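Local coordinates for protein inositol-3-phosphate synthase (Caenorhabditis elegans, PDB 1VKO) that binds nicotinamide-adenine-dinucleotide in a Rossmann-type domain and belongs to the myo-inositol-1-phosphate synthase family, forming an assembly of four chains, at residues G78-G83 and I155-D160; R368-K373 and V402-V407; H473-I478 and V487-T492. All blocks are in the same frame, centred on the assembly; numbering follows the deposited sequence.

Interaction 1: G78-G83 and I155-D160; sequences GLLLVG and IISGWD. With NAD (nicotinamide-adenine-dinucleotide), chain G.
G78 and I155 open a parallel strand pair, the CA of G78 passing close to the carbonyl oxygen of I155. L79 N donates to I155 O at 2.7 Å in a nearly straight bond (167° at the hydrogen). The carbonyl of L79 receives S157 N in turn, while the L79 side chain lies on the same face as I156. L80 emerges on the other face, where its CB meets CZ3 of W159 at 3.7 Å and CD1 touches CH2 of the same indole. With CG of W159 set anti to the carbonyl carbon (chi1 -54°), the six-membered ring is laid across both L80 and V82. NE1 of that indole is held by D230.

Such a pairing is the start of a Rossmann fold: strand 77-82 lies inside the sheet, and strand 154-159 is one of its two outermost strands within the chain. Helix 87-100 falls between them in sequence and sends V93 and I96 against I156.

L81 continues the ladder, L81 N bonding to S157 O and L81 O receiving W159 N, both at 2.9 Å. G158 CA approaches L81 O at 3.2 Å, a CA-H...O contact, where the strands come close. V82 then divides its branches: CG2 packs on W159 CE3 at 3.8 Å, whereas CG1 touches C2A of the NAD adenine at 3.5 Å. Just past the strand end, G83 N bonds to W159 O, and G83 CA lies close to the ring oxygen O4B of the adenosine ribose of NAD. Beside it D160 meets that ribose: D160 OD2 accepts from NAD O3B at 2.7 Å, whereas OD1 is modelled doubtfully close to O2B, and G85 N and S162 N bond to the carboxylate as well.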
loop_
_atom_site.group_PDB
_atom_site.type_symbol
_atom_site.label_atom_id
_atom_site.label_comp_id
_atom_site.label_asym_id
_atom_site.label_seq_id
_atom_site.Cartn_x
_atom_site.Cartn_y
_atom_site.Cartn_z
ATOM N N GLY A 78 -16.286 -33.462 -23.407
ATOM C CA GLY A 78 -17.356 -32.694 -22.768
ATOM C C GLY A 78 -16.956 -32.337 -21.353
ATOM O O GLY A 78 -16.338 -33.152 -20.660
ATOM N N LEU A 79 -17.321 -31.126 -20.934
ATOM C CA LEU A 79 -17.124 -30.669 -19.540
ATOM C C LEU A 79 -18.441 -30.284 -18.902
ATOM O O LEU A 79 -19.215 -29.462 -19.457
ATOM C CB LEU A 79 -16.098 -29.494 -19.440
ATOM C CG LEU A 79 -15.835 -28.818 -18.067
ATOM C CD1 LEU A 79 -15.189 -29.790 -17.095
ATOM C CD2 LEU A 79 -14.943 -27.606 -18.198
ATOM N N LEU A 80 -18.676 -30.868 -17.727
ATOM C CA LEU A 80 -19.884 -30.615 -16.972
ATOM C C LEU A 80 -19.594 -29.870 -15.686
ATOM O O LEU A 80 -18.919 -30.403 -14.777
ATOM C CB LEU A 80 -20.587 -31.936 -16.609
ATOM C CG LEU A 80 -21.196 -32.794 -17.696
ATOM C CD1 LEU A 80 -21.242 -34.259 -17.245
ATOM C CD2 LEU A 80 -22.567 -32.274 -18.036
ATOM N N LEU A 81 -20.146 -28.667 -15.550
ATOM C CA LEU A 81 -19.807 -27.883 -14.353
ATOM C C LEU A 81 -20.927 -27.899 -13.381
ATOM O O LEU A 81 -22.089 -27.681 -13.746
ATOM C CB LEU A 81 -19.431 -26.443 -14.711
ATOM C CG LEU A 81 -18.350 -26.258 -15.790
ATOM C CD1 LEU A 81 -18.068 -24.810 -16.137
ATOM C CD2 LEU A 81 -17.068 -26.923 -15.352
ATOM N N VAL A 82 -20.595 -28.149 -12.137
ATOM C CA VAL A 82 -21.569 -27.940 -11.077
ATOM C C VAL A 82 -21.440 -26.509 -10.631
ATOM O O VAL A 82 -20.329 -26.019 -10.337
ATOM C CB VAL A 82 -21.396 -28.918 -9.924
ATOM C CG1 VAL A 82 -22.627 -28.882 -9.031
ATOM C CG2 VAL A 82 -21.152 -30.332 -10.478
ATOM N N GLY A 83 -22.574 -25.823 -10.610
ATOM C CA GLY A 83 -22.572 -24.375 -10.482
ATOM C C GLY A 83 -22.384 -23.750 -11.863
ATOM O O GLY A 83 -21.675 -22.779 -12.008
ATOM N N ILE A 155 -16.917 -28.984 -25.167
ATOM C CA ILE A 155 -18.373 -28.871 -25.140
ATOM C C ILE A 155 -18.819 -28.821 -23.688
ATOM O O ILE A 155 -18.512 -29.734 -22.915
ATOM C CB ILE A 155 -19.022 -30.126 -25.798
ATOM C CG1 ILE A 155 -18.787 -30.175 -27.320
ATOM C CG2 ILE A 155 -20.502 -30.147 -25.510
ATOM C CD1 ILE A 155 -17.647 -31.108 -27.769
ATOM N N ILE A 156 -19.603 -27.817 -23.317
ATOM C CA ILE A 156 -19.920 -27.606 -21.912
ATOM C C ILE A 156 -21.411 -27.587 -21.537
ATOM O O ILE A 156 -22.175 -26.810 -22.062
ATOM C CB ILE A 156 -19.264 -26.311 -21.429
ATOM C CG1 ILE A 156 -17.745 -26.367 -21.578
ATOM C CG2 ILE A 156 -19.726 -25.977 -20.005
ATOM C CD1 ILE A 156 -17.025 -25.110 -21.029
ATOM N N SER A 157 -21.806 -28.434 -20.601
ATOM C CA SER A 157 -23.085 -28.309 -19.937
ATOM C C SER A 157 -22.849 -28.316 -18.399
ATOM O O SER A 157 -21.714 -28.103 -17.932
ATOM C CB SER A 157 -23.968 -29.480 -20.333
ATOM O OG SER A 157 -25.266 -29.309 -19.796
ATOM N N GLY A 158 -23.913 -28.549 -17.640
ATOM C CA GLY A 158 -23.831 -28.762 -16.236
ATOM C C GLY A 158 -25.097 -28.417 -15.495
ATOM O O GLY A 158 -26.174 -28.352 -16.086
ATOM N N TRP A 159 -24.953 -28.189 -14.183
ATOM C CA TRP A 159 -26.110 -28.059 -13.306
ATOM C C TRP A 159 -26.109 -26.806 -12.447
ATOM O O TRP A 159 -25.058 -26.298 -12.072
ATOM C CB TRP A 159 -26.169 -29.227 -12.367
ATOM C CG TRP A 159 -26.150 -30.583 -12.996
ATOM C CD1 TRP A 159 -27.232 -31.368 -13.303
ATOM C CD2 TRP A 159 -24.988 -31.349 -13.322
ATOM N NE1 TRP A 159 -26.801 -32.561 -13.833
ATOM C CE2 TRP A 159 -25.433 -32.576 -13.860
ATOM C CE3 TRP A 159 -23.607 -31.109 -13.249
ATOM C CZ2 TRP A 159 -24.543 -33.573 -14.292
ATOM C CZ3 TRP A 159 -22.733 -32.099 -13.639
ATOM C CH2 TRP A 159 -23.205 -33.318 -14.171
ATOM N N ASP A 160 -27.291 -26.334 -12.097
ATOM C CA ASP A 160 -27.363 -25.251 -11.159
ATOM C C ASP A 160 -28.665 -25.249 -10.415
ATOM O O ASP A 160 -29.700 -25.424 -11.032
ATOM C CB ASP A 160 -27.168 -23.914 -11.846
ATOM C CG ASP A 160 -26.500 -22.878 -10.925
ATOM O OD1 ASP A 160 -27.032 -22.600 -9.850
ATOM O OD2 ASP A 160 -25.428 -22.316 -11.191
HETATM P PA NAD G . -20.971 -18.162 -7.587
HETATM O O1A NAD G . -21.934 -17.982 -6.514
HETATM O O2A NAD G . -21.110 -17.045 -8.536
HETATM O O5B NAD G . -21.239 -19.589 -8.227
HETATM C C5B NAD G . -21.890 -20.581 -7.492
HETATM C C4B NAD G . -23.018 -21.118 -8.352
HETATM O O4B NAD G . -23.250 -22.461 -7.991
HETATM C C3B NAD G . -24.309 -20.382 -8.130
HETATM O O3B NAD G . -24.923 -20.361 -9.409
HETATM C C2B NAD G . -25.158 -21.281 -7.277
HETATM O O2B NAD G . -26.457 -21.214 -7.861
HETATM C C1B NAD G . -24.575 -22.656 -7.590
HETATM N N9A NAD G . -24.721 -23.763 -6.610
HETATM C C8A NAD G . -24.679 -23.746 -5.248
HETATM N N7A NAD G . -24.888 -25.005 -4.802
HETATM C C5A NAD G . -25.070 -25.848 -5.835
HETATM C C6A NAD G . -25.355 -27.221 -5.942
HETATM N N6A NAD G . -25.558 -28.021 -4.883
HETATM N N1A NAD G . -25.511 -27.764 -7.191
HETATM C C2A NAD G . -25.424 -26.984 -8.307
HETATM N N3A NAD G . -25.191 -25.653 -8.178
HETATM C C4A NAD G . -25.001 -25.072 -6.974
HETATM O O3 NAD G . -19.455 -18.292 -7.030
HETATM P PN NAD G . -18.232 -18.337 -8.049
HETATM O O1N NAD G . -18.758 -18.847 -9.342
HETATM O O2N NAD G . -17.580 -17.025 -8.008
HETATM O O5D NAD G . -17.261 -19.527 -7.526
HETATM C C5D NAD G . -17.787 -20.795 -7.175
HETATM C C4D NAD G . -16.887 -21.614 -6.230
HETATM O O4D NAD G . -15.556 -21.601 -6.684
HETATM C C3D NAD G . -16.861 -21.101 -4.786
HETATM O O3D NAD G . -16.876 -22.202 -3.920
HETATM C C2D NAD G . -15.478 -20.517 -4.649
HETATM O O2D NAD G . -14.910 -20.593 -3.351
HETATM C C1D NAD G . -14.697 -21.403 -5.582
HETATM N N1N NAD G . -13.455 -20.688 -5.851
HETATM C C2N NAD G . -13.488 -19.482 -6.480
HETATM C C3N NAD G . -12.304 -18.815 -6.696
HETATM C C7N NAD G . -12.350 -17.725 -7.699
HETATM O O7N NAD G . -13.634 -17.437 -8.220
HETATM N N7N NAD G . -11.222 -17.104 -8.069
HETATM C C4N NAD G . -11.071 -19.367 -6.296
HETATM C C5N NAD G . -11.063 -20.580 -5.644
HETATM C C6N NAD G . -12.278 -21.243 -5.413
#

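Interaction 2: R368-K373 and V402-V407; sequences RQFRSK and VVIKYV. With NAD (nicotinamide-adenine-dinucleotide), chain G; POP (pyrophosphate 2-), chain H.
V402 presents its carbonyl oxygen to the rim of the F370 ring, V402 O lying in the ring plane 3.4 Å from F370 CZ. This edge contact is consistent with a weak attraction between the C-H at CZ and the carbonyl oxygen, while the V402 side chain, pointing toward the same helix, rests on K377 and S378. V403 turns the opposite way: its side chain packs against K405 of the second subunit, and its O receives ND2 of N354. I404 brings the strand back to the helix. I404 N approaches F370 CE1 at 3.7 Å, and I404 CD1 lies 4.2 Å from F370 CD1. The same methyl, I404 CD1, presses on K373 CG at 3.4 Å, tighter than ordinary van der Waals contact, with the two side chains crossing at about a right angle.

Beyond that point the K373 chain bends twice (chi2 79°, chi3 69°), which carries its amino group away from the strand and into the ligand pocket. There K373 NZ donates to NAD O2D at 2.8 Å and to pyrophosphate O5 at 3.1 Å, and forms a salt bridge with D324. One lysine thus joins packing at its base to binding at its tip.

Strand 399-406 is an edge strand, within this chain, of a mixed sheet, hydrogen-bonded to strand 346-356 on one side, while helix 367-378 packs against it through F370, K373 and K377.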
loop_
_atom_site.group_PDB
_atom_site.type_symbol
_atom_site.label_atom_id
_atom_site.label_comp_id
_atom_site.label_asym_id
_atom_site.label_seq_id
_atom_site.Cartn_x
_atom_site.Cartn_y
_atom_site.Cartn_z
ATOM N N ARG A 368 -18.959 -22.103 8.809
ATOM C CA ARG A 368 -18.568 -23.455 8.326
ATOM C C ARG A 368 -18.025 -23.495 6.884
ATOM O O ARG A 368 -17.204 -24.363 6.538
ATOM C CB ARG A 368 -19.736 -24.448 8.489
ATOM N N GLN A 369 -18.490 -22.544 6.065
ATOM C CA GLN A 369 -18.034 -22.359 4.670
ATOM C C GLN A 369 -16.692 -21.614 4.633
ATOM O O GLN A 369 -15.755 -22.044 3.934
ATOM C CB GLN A 369 -19.096 -21.610 3.842
ATOM C CG GLN A 369 -20.271 -22.485 3.314
ATOM C CD GLN A 369 -21.355 -22.728 4.342
ATOM O OE1 GLN A 369 -21.887 -21.776 4.941
ATOM N NE2 GLN A 369 -21.701 -23.999 4.549
ATOM N N PHE A 370 -16.599 -20.515 5.396
ATOM C CA PHE A 370 -15.312 -19.829 5.630
ATOM C C PHE A 370 -14.215 -20.749 6.188
ATOM O O PHE A 370 -13.064 -20.605 5.780
ATOM C CB PHE A 370 -15.453 -18.590 6.528
ATOM C CG PHE A 370 -14.134 -18.045 7.008
ATOM C CD1 PHE A 370 -13.336 -17.270 6.160
ATOM C CD2 PHE A 370 -13.666 -18.345 8.295
ATOM C CE1 PHE A 370 -12.094 -16.776 6.588
ATOM C CE2 PHE A 370 -12.416 -17.854 8.743
ATOM C CZ PHE A 370 -11.629 -17.064 7.889
ATOM N N ARG A 371 -14.542 -21.673 7.104
ATOM C CA ARG A 371 -13.559 -22.709 7.492
ATOM C C ARG A 371 -13.003 -23.500 6.291
ATOM O O ARG A 371 -11.770 -23.564 6.136
ATOM C CB ARG A 371 -14.078 -23.683 8.571
ATOM C CG ARG A 371 -13.481 -23.492 9.976
ATOM C CD ARG A 371 -12.166 -24.272 10.271
ATOM N NE ARG A 371 -11.013 -23.376 10.462
ATOM C CZ ARG A 371 -9.762 -23.759 10.766
ATOM N NH1 ARG A 371 -9.441 -25.045 10.927
ATOM N NH2 ARG A 371 -8.813 -22.837 10.912
ATOM N N SER A 372 -13.887 -24.092 5.456
ATOM C CA SER A 372 -13.449 -24.807 4.239
ATOM C C SER A 372 -12.283 -24.025 3.605
ATOM O O SER A 372 -11.174 -24.552 3.419
ATOM C CB SER A 372 -14.592 -24.931 3.198
ATOM O OG SER A 372 -15.609 -25.868 3.538
ATOM N N LYS A 373 -12.549 -22.756 3.285
ATOM C CA LYS A 373 -11.597 -21.860 2.594
ATOM C C LYS A 373 -10.363 -21.405 3.410
ATOM O O LYS A 373 -9.231 -21.450 2.897
ATOM C CB LYS A 373 -12.347 -20.639 2.043
ATOM C CG LYS A 373 -11.485 -19.740 1.188
ATOM C CD LYS A 373 -11.288 -20.286 -0.238
ATOM C CE LYS A 373 -12.582 -20.226 -1.054
ATOM N NZ LYS A 373 -12.345 -20.974 -2.316
ATOM N N VAL A 402 -5.530 -15.525 7.988
ATOM C CA VAL A 402 -6.279 -15.463 6.728
ATOM C C VAL A 402 -7.712 -14.948 6.973
ATOM O O VAL A 402 -8.521 -15.631 7.623
ATOM C CB VAL A 402 -6.375 -16.841 5.991
ATOM C CG1 VAL A 402 -7.317 -16.717 4.762
ATOM C CG2 VAL A 402 -4.990 -17.406 5.519
ATOM N N VAL A 403 -8.028 -13.761 6.433
ATOM C CA VAL A 403 -9.387 -13.170 6.561
ATOM C C VAL A 403 -10.139 -13.083 5.213
ATOM O O VAL A 403 -9.543 -12.703 4.202
ATOM C CB VAL A 403 -9.360 -11.773 7.192
ATOM C CG1 VAL A 403 -10.759 -11.128 7.089
ATOM C CG2 VAL A 403 -8.925 -11.866 8.626
ATOM N N ILE A 404 -11.419 -13.449 5.204
ATOM C CA ILE A 404 -12.303 -13.140 4.052
ATOM C C ILE A 404 -13.564 -12.452 4.515
ATOM O O ILE A 404 -14.277 -12.939 5.423
ATOM C CB ILE A 404 -12.696 -14.368 3.223
ATOM C CG1 ILE A 404 -11.459 -15.161 2.767
ATOM C CG2 ILE A 404 -13.587 -13.940 2.029
ATOM C CD1 ILE A 404 -11.775 -16.611 2.369
ATOM N N LYS A 405 -13.849 -11.325 3.856
ATOM C CA LYS A 405 -15.004 -10.492 4.180
ATOM C C LYS A 405 -15.970 -10.244 3.026
ATOM O O LYS A 405 -15.575 -10.107 1.860
ATOM C CB LYS A 405 -14.539 -9.193 4.856
ATOM C CG LYS A 405 -14.495 -9.319 6.376
ATOM C CD LYS A 405 -15.951 -9.349 6.891
ATOM C CE LYS A 405 -16.077 -9.120 8.396
ATOM N NZ LYS A 405 -16.630 -10.316 9.091
ATOM N N TYR A 406 -17.257 -10.232 3.351
ATOM C CA TYR A 406 -18.242 -9.965 2.333
ATOM C C TYR A 406 -18.523 -8.458 2.264
ATOM O O TYR A 406 -19.121 -7.886 3.187
ATOM C CB TYR A 406 -19.521 -10.782 2.562
ATOM C CG TYR A 406 -20.599 -10.501 1.549
ATOM C CD1 TYR A 406 -20.313 -10.480 0.178
ATOM C CD2 TYR A 406 -21.912 -10.263 1.954
ATOM C CE1 TYR A 406 -21.302 -10.210 -0.755
ATOM C CE2 TYR A 406 -22.900 -10.004 1.036
ATOM C CZ TYR A 406 -22.593 -9.974 -0.316
ATOM O OH TYR A 406 -23.591 -9.722 -1.229
ATOM N N VAL A 407 -18.053 -7.840 1.175
ATOM C CA VAL A 407 -18.236 -6.408 0.899
ATOM C C VAL A 407 -18.915 -6.285 -0.470
ATOM O O VAL A 407 -18.250 -6.394 -1.514
ATOM C CB VAL A 407 -16.888 -5.630 0.922
ATOM C CG1 VAL A 407 -17.088 -4.142 0.504
ATOM C CG2 VAL A 407 -16.208 -5.752 2.299
HETATM P PA NAD G . -20.971 -18.162 -7.587
HETATM O O1A NAD G . -21.934 -17.982 -6.514
HETATM O O2A NAD G . -21.110 -17.045 -8.536
HETATM O O5B NAD G . -21.239 -19.589 -8.227
HETATM C C5B NAD G . -21.890 -20.581 -7.492
HETATM C C4B NAD G . -23.018 -21.118 -8.352
HETATM O O4B NAD G . -23.250 -22.461 -7.991
HETATM C C3B NAD G . -24.309 -20.382 -8.130
HETATM O O3B NAD G . -24.923 -20.361 -9.409
HETATM C C2B NAD G . -25.158 -21.281 -7.277
HETATM O O2B NAD G . -26.457 -21.214 -7.861
HETATM C C1B NAD G . -24.575 -22.656 -7.590
HETATM N N9A NAD G . -24.721 -23.763 -6.610
HETATM C C8A NAD G . -24.679 -23.746 -5.248
HETATM N N7A NAD G . -24.888 -25.005 -4.802
HETATM C C5A NAD G . -25.070 -25.848 -5.835
HETATM C C6A NAD G . -25.355 -27.221 -5.942
HETATM N N6A NAD G . -25.558 -28.021 -4.883
HETATM N N1A NAD G . -25.511 -27.764 -7.191
HETATM C C2A NAD G . -25.424 -26.984 -8.307
HETATM N N3A NAD G . -25.191 -25.653 -8.178
HETATM C C4A NAD G . -25.001 -25.072 -6.974
HETATM O O3 NAD G . -19.455 -18.292 -7.030
HETATM P PN NAD G . -18.232 -18.337 -8.049
HETATM O O1N NAD G . -18.758 -18.847 -9.342
HETATM O O2N NAD G . -17.580 -17.025 -8.008
HETATM O O5D NAD G . -17.261 -19.527 -7.526
HETATM C C5D NAD G . -17.787 -20.795 -7.175
HETATM C C4D NAD G . -16.887 -21.614 -6.230
HETATM O O4D NAD G . -15.556 -21.601 -6.684
HETATM C C3D NAD G . -16.861 -21.101 -4.786
HETATM O O3D NAD G . -16.876 -22.202 -3.920
HETATM C C2D NAD G . -15.478 -20.517 -4.649
HETATM O O2D NAD G . -14.910 -20.593 -3.351
HETATM C C1D NAD G . -14.697 -21.403 -5.582
HETATM N N1N NAD G . -13.455 -20.688 -5.851
HETATM C C2N NAD G . -13.488 -19.482 -6.480
HETATM C C3N NAD G . -12.304 -18.815 -6.696
HETATM C C7N NAD G . -12.350 -17.725 -7.699
HETATM O O7N NAD G . -13.634 -17.437 -8.220
HETATM N N7N NAD G . -11.222 -17.104 -8.069
HETATM C C4N NAD G . -11.071 -19.367 -6.296
HETATM C C5N NAD G . -11.063 -20.580 -5.644
HETATM C C6N NAD G . -12.278 -21.243 -5.413
HETATM P P1 POP H . -6.876 -16.792 -3.998
HETATM O O1 POP H . -5.834 -17.354 -4.954
HETATM O O2 POP H . -7.157 -15.347 -4.338
HETATM O O3 POP H . -6.342 -16.865 -2.576
HETATM O O POP H . -8.267 -17.627 -4.174
HETATM P P2 POP H . -9.667 -17.380 -3.373
HETATM O O4 POP H . -10.600 -16.599 -4.292
HETATM O O5 POP H . -10.252 -18.736 -3.000
HETATM O O6 POP H . -9.567 -16.568 -2.077
#

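Interaction 3: H473-I478 and V487-T492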
loop_
_atom_site.group_PDB
_atom_site.type_symbol
_atom_site.label_atom_id
_atom_site.label_comp_id
_atom_site.label_asym_id
_atom_site.label_seq_id
_atom_site.Cartn_x
_atom_site.Cartn_y
_atom_site.Cartn_z
ATOM N N HIS A 473 -1.389 -42.655 -11.410
ATOM C CA HIS A 473 -2.310 -42.737 -10.264
ATOM C C HIS A 473 -3.593 -41.910 -10.489
ATOM O O HIS A 473 -3.530 -40.863 -11.110
ATOM C CB HIS A 473 -1.614 -42.277 -8.979
ATOM C CG HIS A 473 -2.325 -42.691 -7.724
ATOM N ND1 HIS A 473 -3.512 -42.120 -7.314
ATOM C CD2 HIS A 473 -2.030 -43.632 -6.795
ATOM C CE1 HIS A 473 -3.916 -42.689 -6.193
ATOM N NE2 HIS A 473 -3.035 -43.609 -5.856
ATOM N N SER A 474 -4.743 -42.390 -9.994
ATOM C CA SER A 474 -6.032 -41.675 -10.103
ATOM C C SER A 474 -6.020 -40.255 -9.559
ATOM O O SER A 474 -6.699 -39.383 -10.106
ATOM C CB SER A 474 -7.164 -42.424 -9.385
ATOM O OG SER A 474 -7.293 -43.749 -9.853
ATOM N N VAL A 475 -5.300 -40.032 -8.461
ATOM C CA VAL A 475 -5.299 -38.723 -7.805
ATOM C C VAL A 475 -4.262 -37.917 -8.507
ATOM O O VAL A 475 -3.060 -38.034 -8.180
ATOM C CB VAL A 475 -4.874 -38.774 -6.307
ATOM C CG1 VAL A 475 -4.886 -37.356 -5.703
ATOM C CG2 VAL A 475 -5.785 -39.661 -5.507
ATOM N N LEU A 476 -4.684 -37.114 -9.478
ATOM C CA LEU A 476 -3.686 -36.520 -10.325
ATOM C C LEU A 476 -3.128 -35.213 -9.847
ATOM O O LEU A 476 -3.622 -34.120 -10.179
ATOM C CB LEU A 476 -3.978 -36.636 -11.839
ATOM C CG LEU A 476 -4.749 -35.631 -12.677
ATOM C CD1 LEU A 476 -4.909 -36.182 -14.057
ATOM C CD2 LEU A 476 -6.065 -35.442 -12.062
ATOM N N SER A 477 -2.078 -35.368 -9.038
ATOM C CA SER A 477 -1.406 -34.288 -8.365
ATOM C C SER A 477 -0.682 -33.303 -9.271
ATOM O O SER A 477 -0.424 -32.193 -8.849
ATOM C CB SER A 477 -0.452 -34.837 -7.288
ATOM O OG SER A 477 0.358 -35.905 -7.766
ATOM N N ILE A 478 -0.363 -33.678 -10.503
ATOM C CA ILE A 478 0.226 -32.729 -11.456
ATOM C C ILE A 478 -0.642 -31.500 -11.699
ATOM O O ILE A 478 -0.182 -30.532 -12.322
ATOM C CB ILE A 478 0.561 -33.376 -12.845
ATOM C CG1 ILE A 478 -0.683 -33.991 -13.513
ATOM C CG2 ILE A 478 1.699 -34.362 -12.740
ATOM C CD1 ILE A 478 -0.499 -34.165 -14.989
ATOM N N VAL A 487 -4.783 -32.401 -3.341
ATOM C CA VAL A 487 -4.992 -33.749 -2.938
ATOM C C VAL A 487 -3.972 -34.570 -3.761
ATOM O O VAL A 487 -3.764 -34.332 -4.968
ATOM C CB VAL A 487 -6.456 -34.155 -3.245
ATOM C CG1 VAL A 487 -6.747 -35.628 -2.854
ATOM C CG2 VAL A 487 -7.414 -33.223 -2.511
ATOM N N VAL A 488 -3.313 -35.514 -3.096
ATOM C CA VAL A 488 -2.197 -36.232 -3.698
ATOM C C VAL A 488 -2.272 -37.736 -3.367
ATOM O O VAL A 488 -2.819 -38.130 -2.315
ATOM C CB VAL A 488 -0.834 -35.647 -3.241
ATOM C CG1 VAL A 488 -0.716 -34.151 -3.595
ATOM C CG2 VAL A 488 -0.579 -35.934 -1.731
ATOM N N PRO A 489 -1.719 -38.584 -4.237
ATOM C CA PRO A 489 -1.756 -40.014 -3.996
ATOM C C PRO A 489 -1.364 -40.344 -2.563
ATOM O O PRO A 489 -0.383 -39.806 -2.074
ATOM C CB PRO A 489 -0.730 -40.543 -4.981
ATOM C CG PRO A 489 -0.849 -39.594 -6.136
ATOM C CD PRO A 489 -1.037 -38.256 -5.507
ATOM N N PRO A 490 -2.129 -41.204 -1.889
ATOM C CA PRO A 490 -1.842 -41.560 -0.472
ATOM C C PRO A 490 -0.358 -41.853 -0.186
ATOM O O PRO A 490 0.316 -42.525 -0.980
ATOM C CB PRO A 490 -2.700 -42.817 -0.215
ATOM C CG PRO A 490 -3.580 -43.028 -1.496
ATOM C CD PRO A 490 -3.341 -41.870 -2.424
ATOM N N GLY A 491 0.139 -41.331 0.932
ATOM C CA GLY A 491 1.519 -41.572 1.369
ATOM C C GLY A 491 2.621 -40.768 0.691
ATOM O O GLY A 491 3.817 -41.082 0.846
ATOM N N THR A 492 2.243 -39.753 -0.081
ATOM C CA THR A 492 3.234 -38.901 -0.747
ATOM C C THR A 492 3.047 -37.439 -0.308
ATOM O O THR A 492 1.932 -37.054 0.092
ATOM C CB THR A 492 3.136 -39.021 -2.255
ATOM O OG1 THR A 492 1.877 -38.505 -2.682
ATOM C CG2 THR A 492 3.126 -40.484 -2.706
#
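P489 lies over one face of the H473 imidazole, its CB 3.7 Å from the ring centroid and only 6° off the normal, a textbook CH-pi contact. The setting is a long, irregular connection between strand 469-470 and helix 498-513, in which the chain doubles back and proline packs on what precedes it; P489 to T492 forms a type II beta turn. P490 adds its CD beside the imidazole, 3.9 Å from H473 NE2 and oblique to the ring.

Next to the histidine, V475 pushes CG1 against the backbone of the returning arm, 3.3 Å from V487 O, and also meets V487 CG1. V475 O sits 3.4 Å from P489 CD. S477 closes this side, with CB against V488 CG1 and OG facing P489 CD.

What fixes the imidazole is a bond within its own arm: V475 N donates to H473 ND1 at 3.0 Å, nearly straight at 174° and in the ring plane, so the rotation that offers the face to P489 is held. L476 is the centre of an inverse gamma turn, and its side chain is directed away from 487-492 and touches F319. Farther out, S474 and L476 hydrogen-bond through their backbones to V320, and V487 to G322, tying 473-478 to edge strand 320-321 and V487 to the residue just beyond it, while I310 of helix 307-316 packs on V475 and V487. F525 of the third subunit touches P489 and T492. In the turn itself P489 O accepts from T492 N and, in the carbonyl plane on a lone pair, from T492 OG1 at 2.7 Å.

The three contacts follow one another along the chain without interleaving, and their centres lie about 24 to 27 Å apart, with nearest atoms about 11 or 12 Å from each other. Interactions 1 and 2 are joined by NAD: the parallel Rossmann sheet holds the adenosine end, and helix 367-378, packed on the mixed sheet, supplies a lysine to the other ribose. NAD therefore spans two sheets that do not meet at these contacts. Interaction 3 touches no ligand but hydrogen-bonds to the strand region at the far edge of the same parallel sheet. Interactions 2 and 3 also face different neighbours, the second and third subunits, so these two contacts lie near different subunit interfaces.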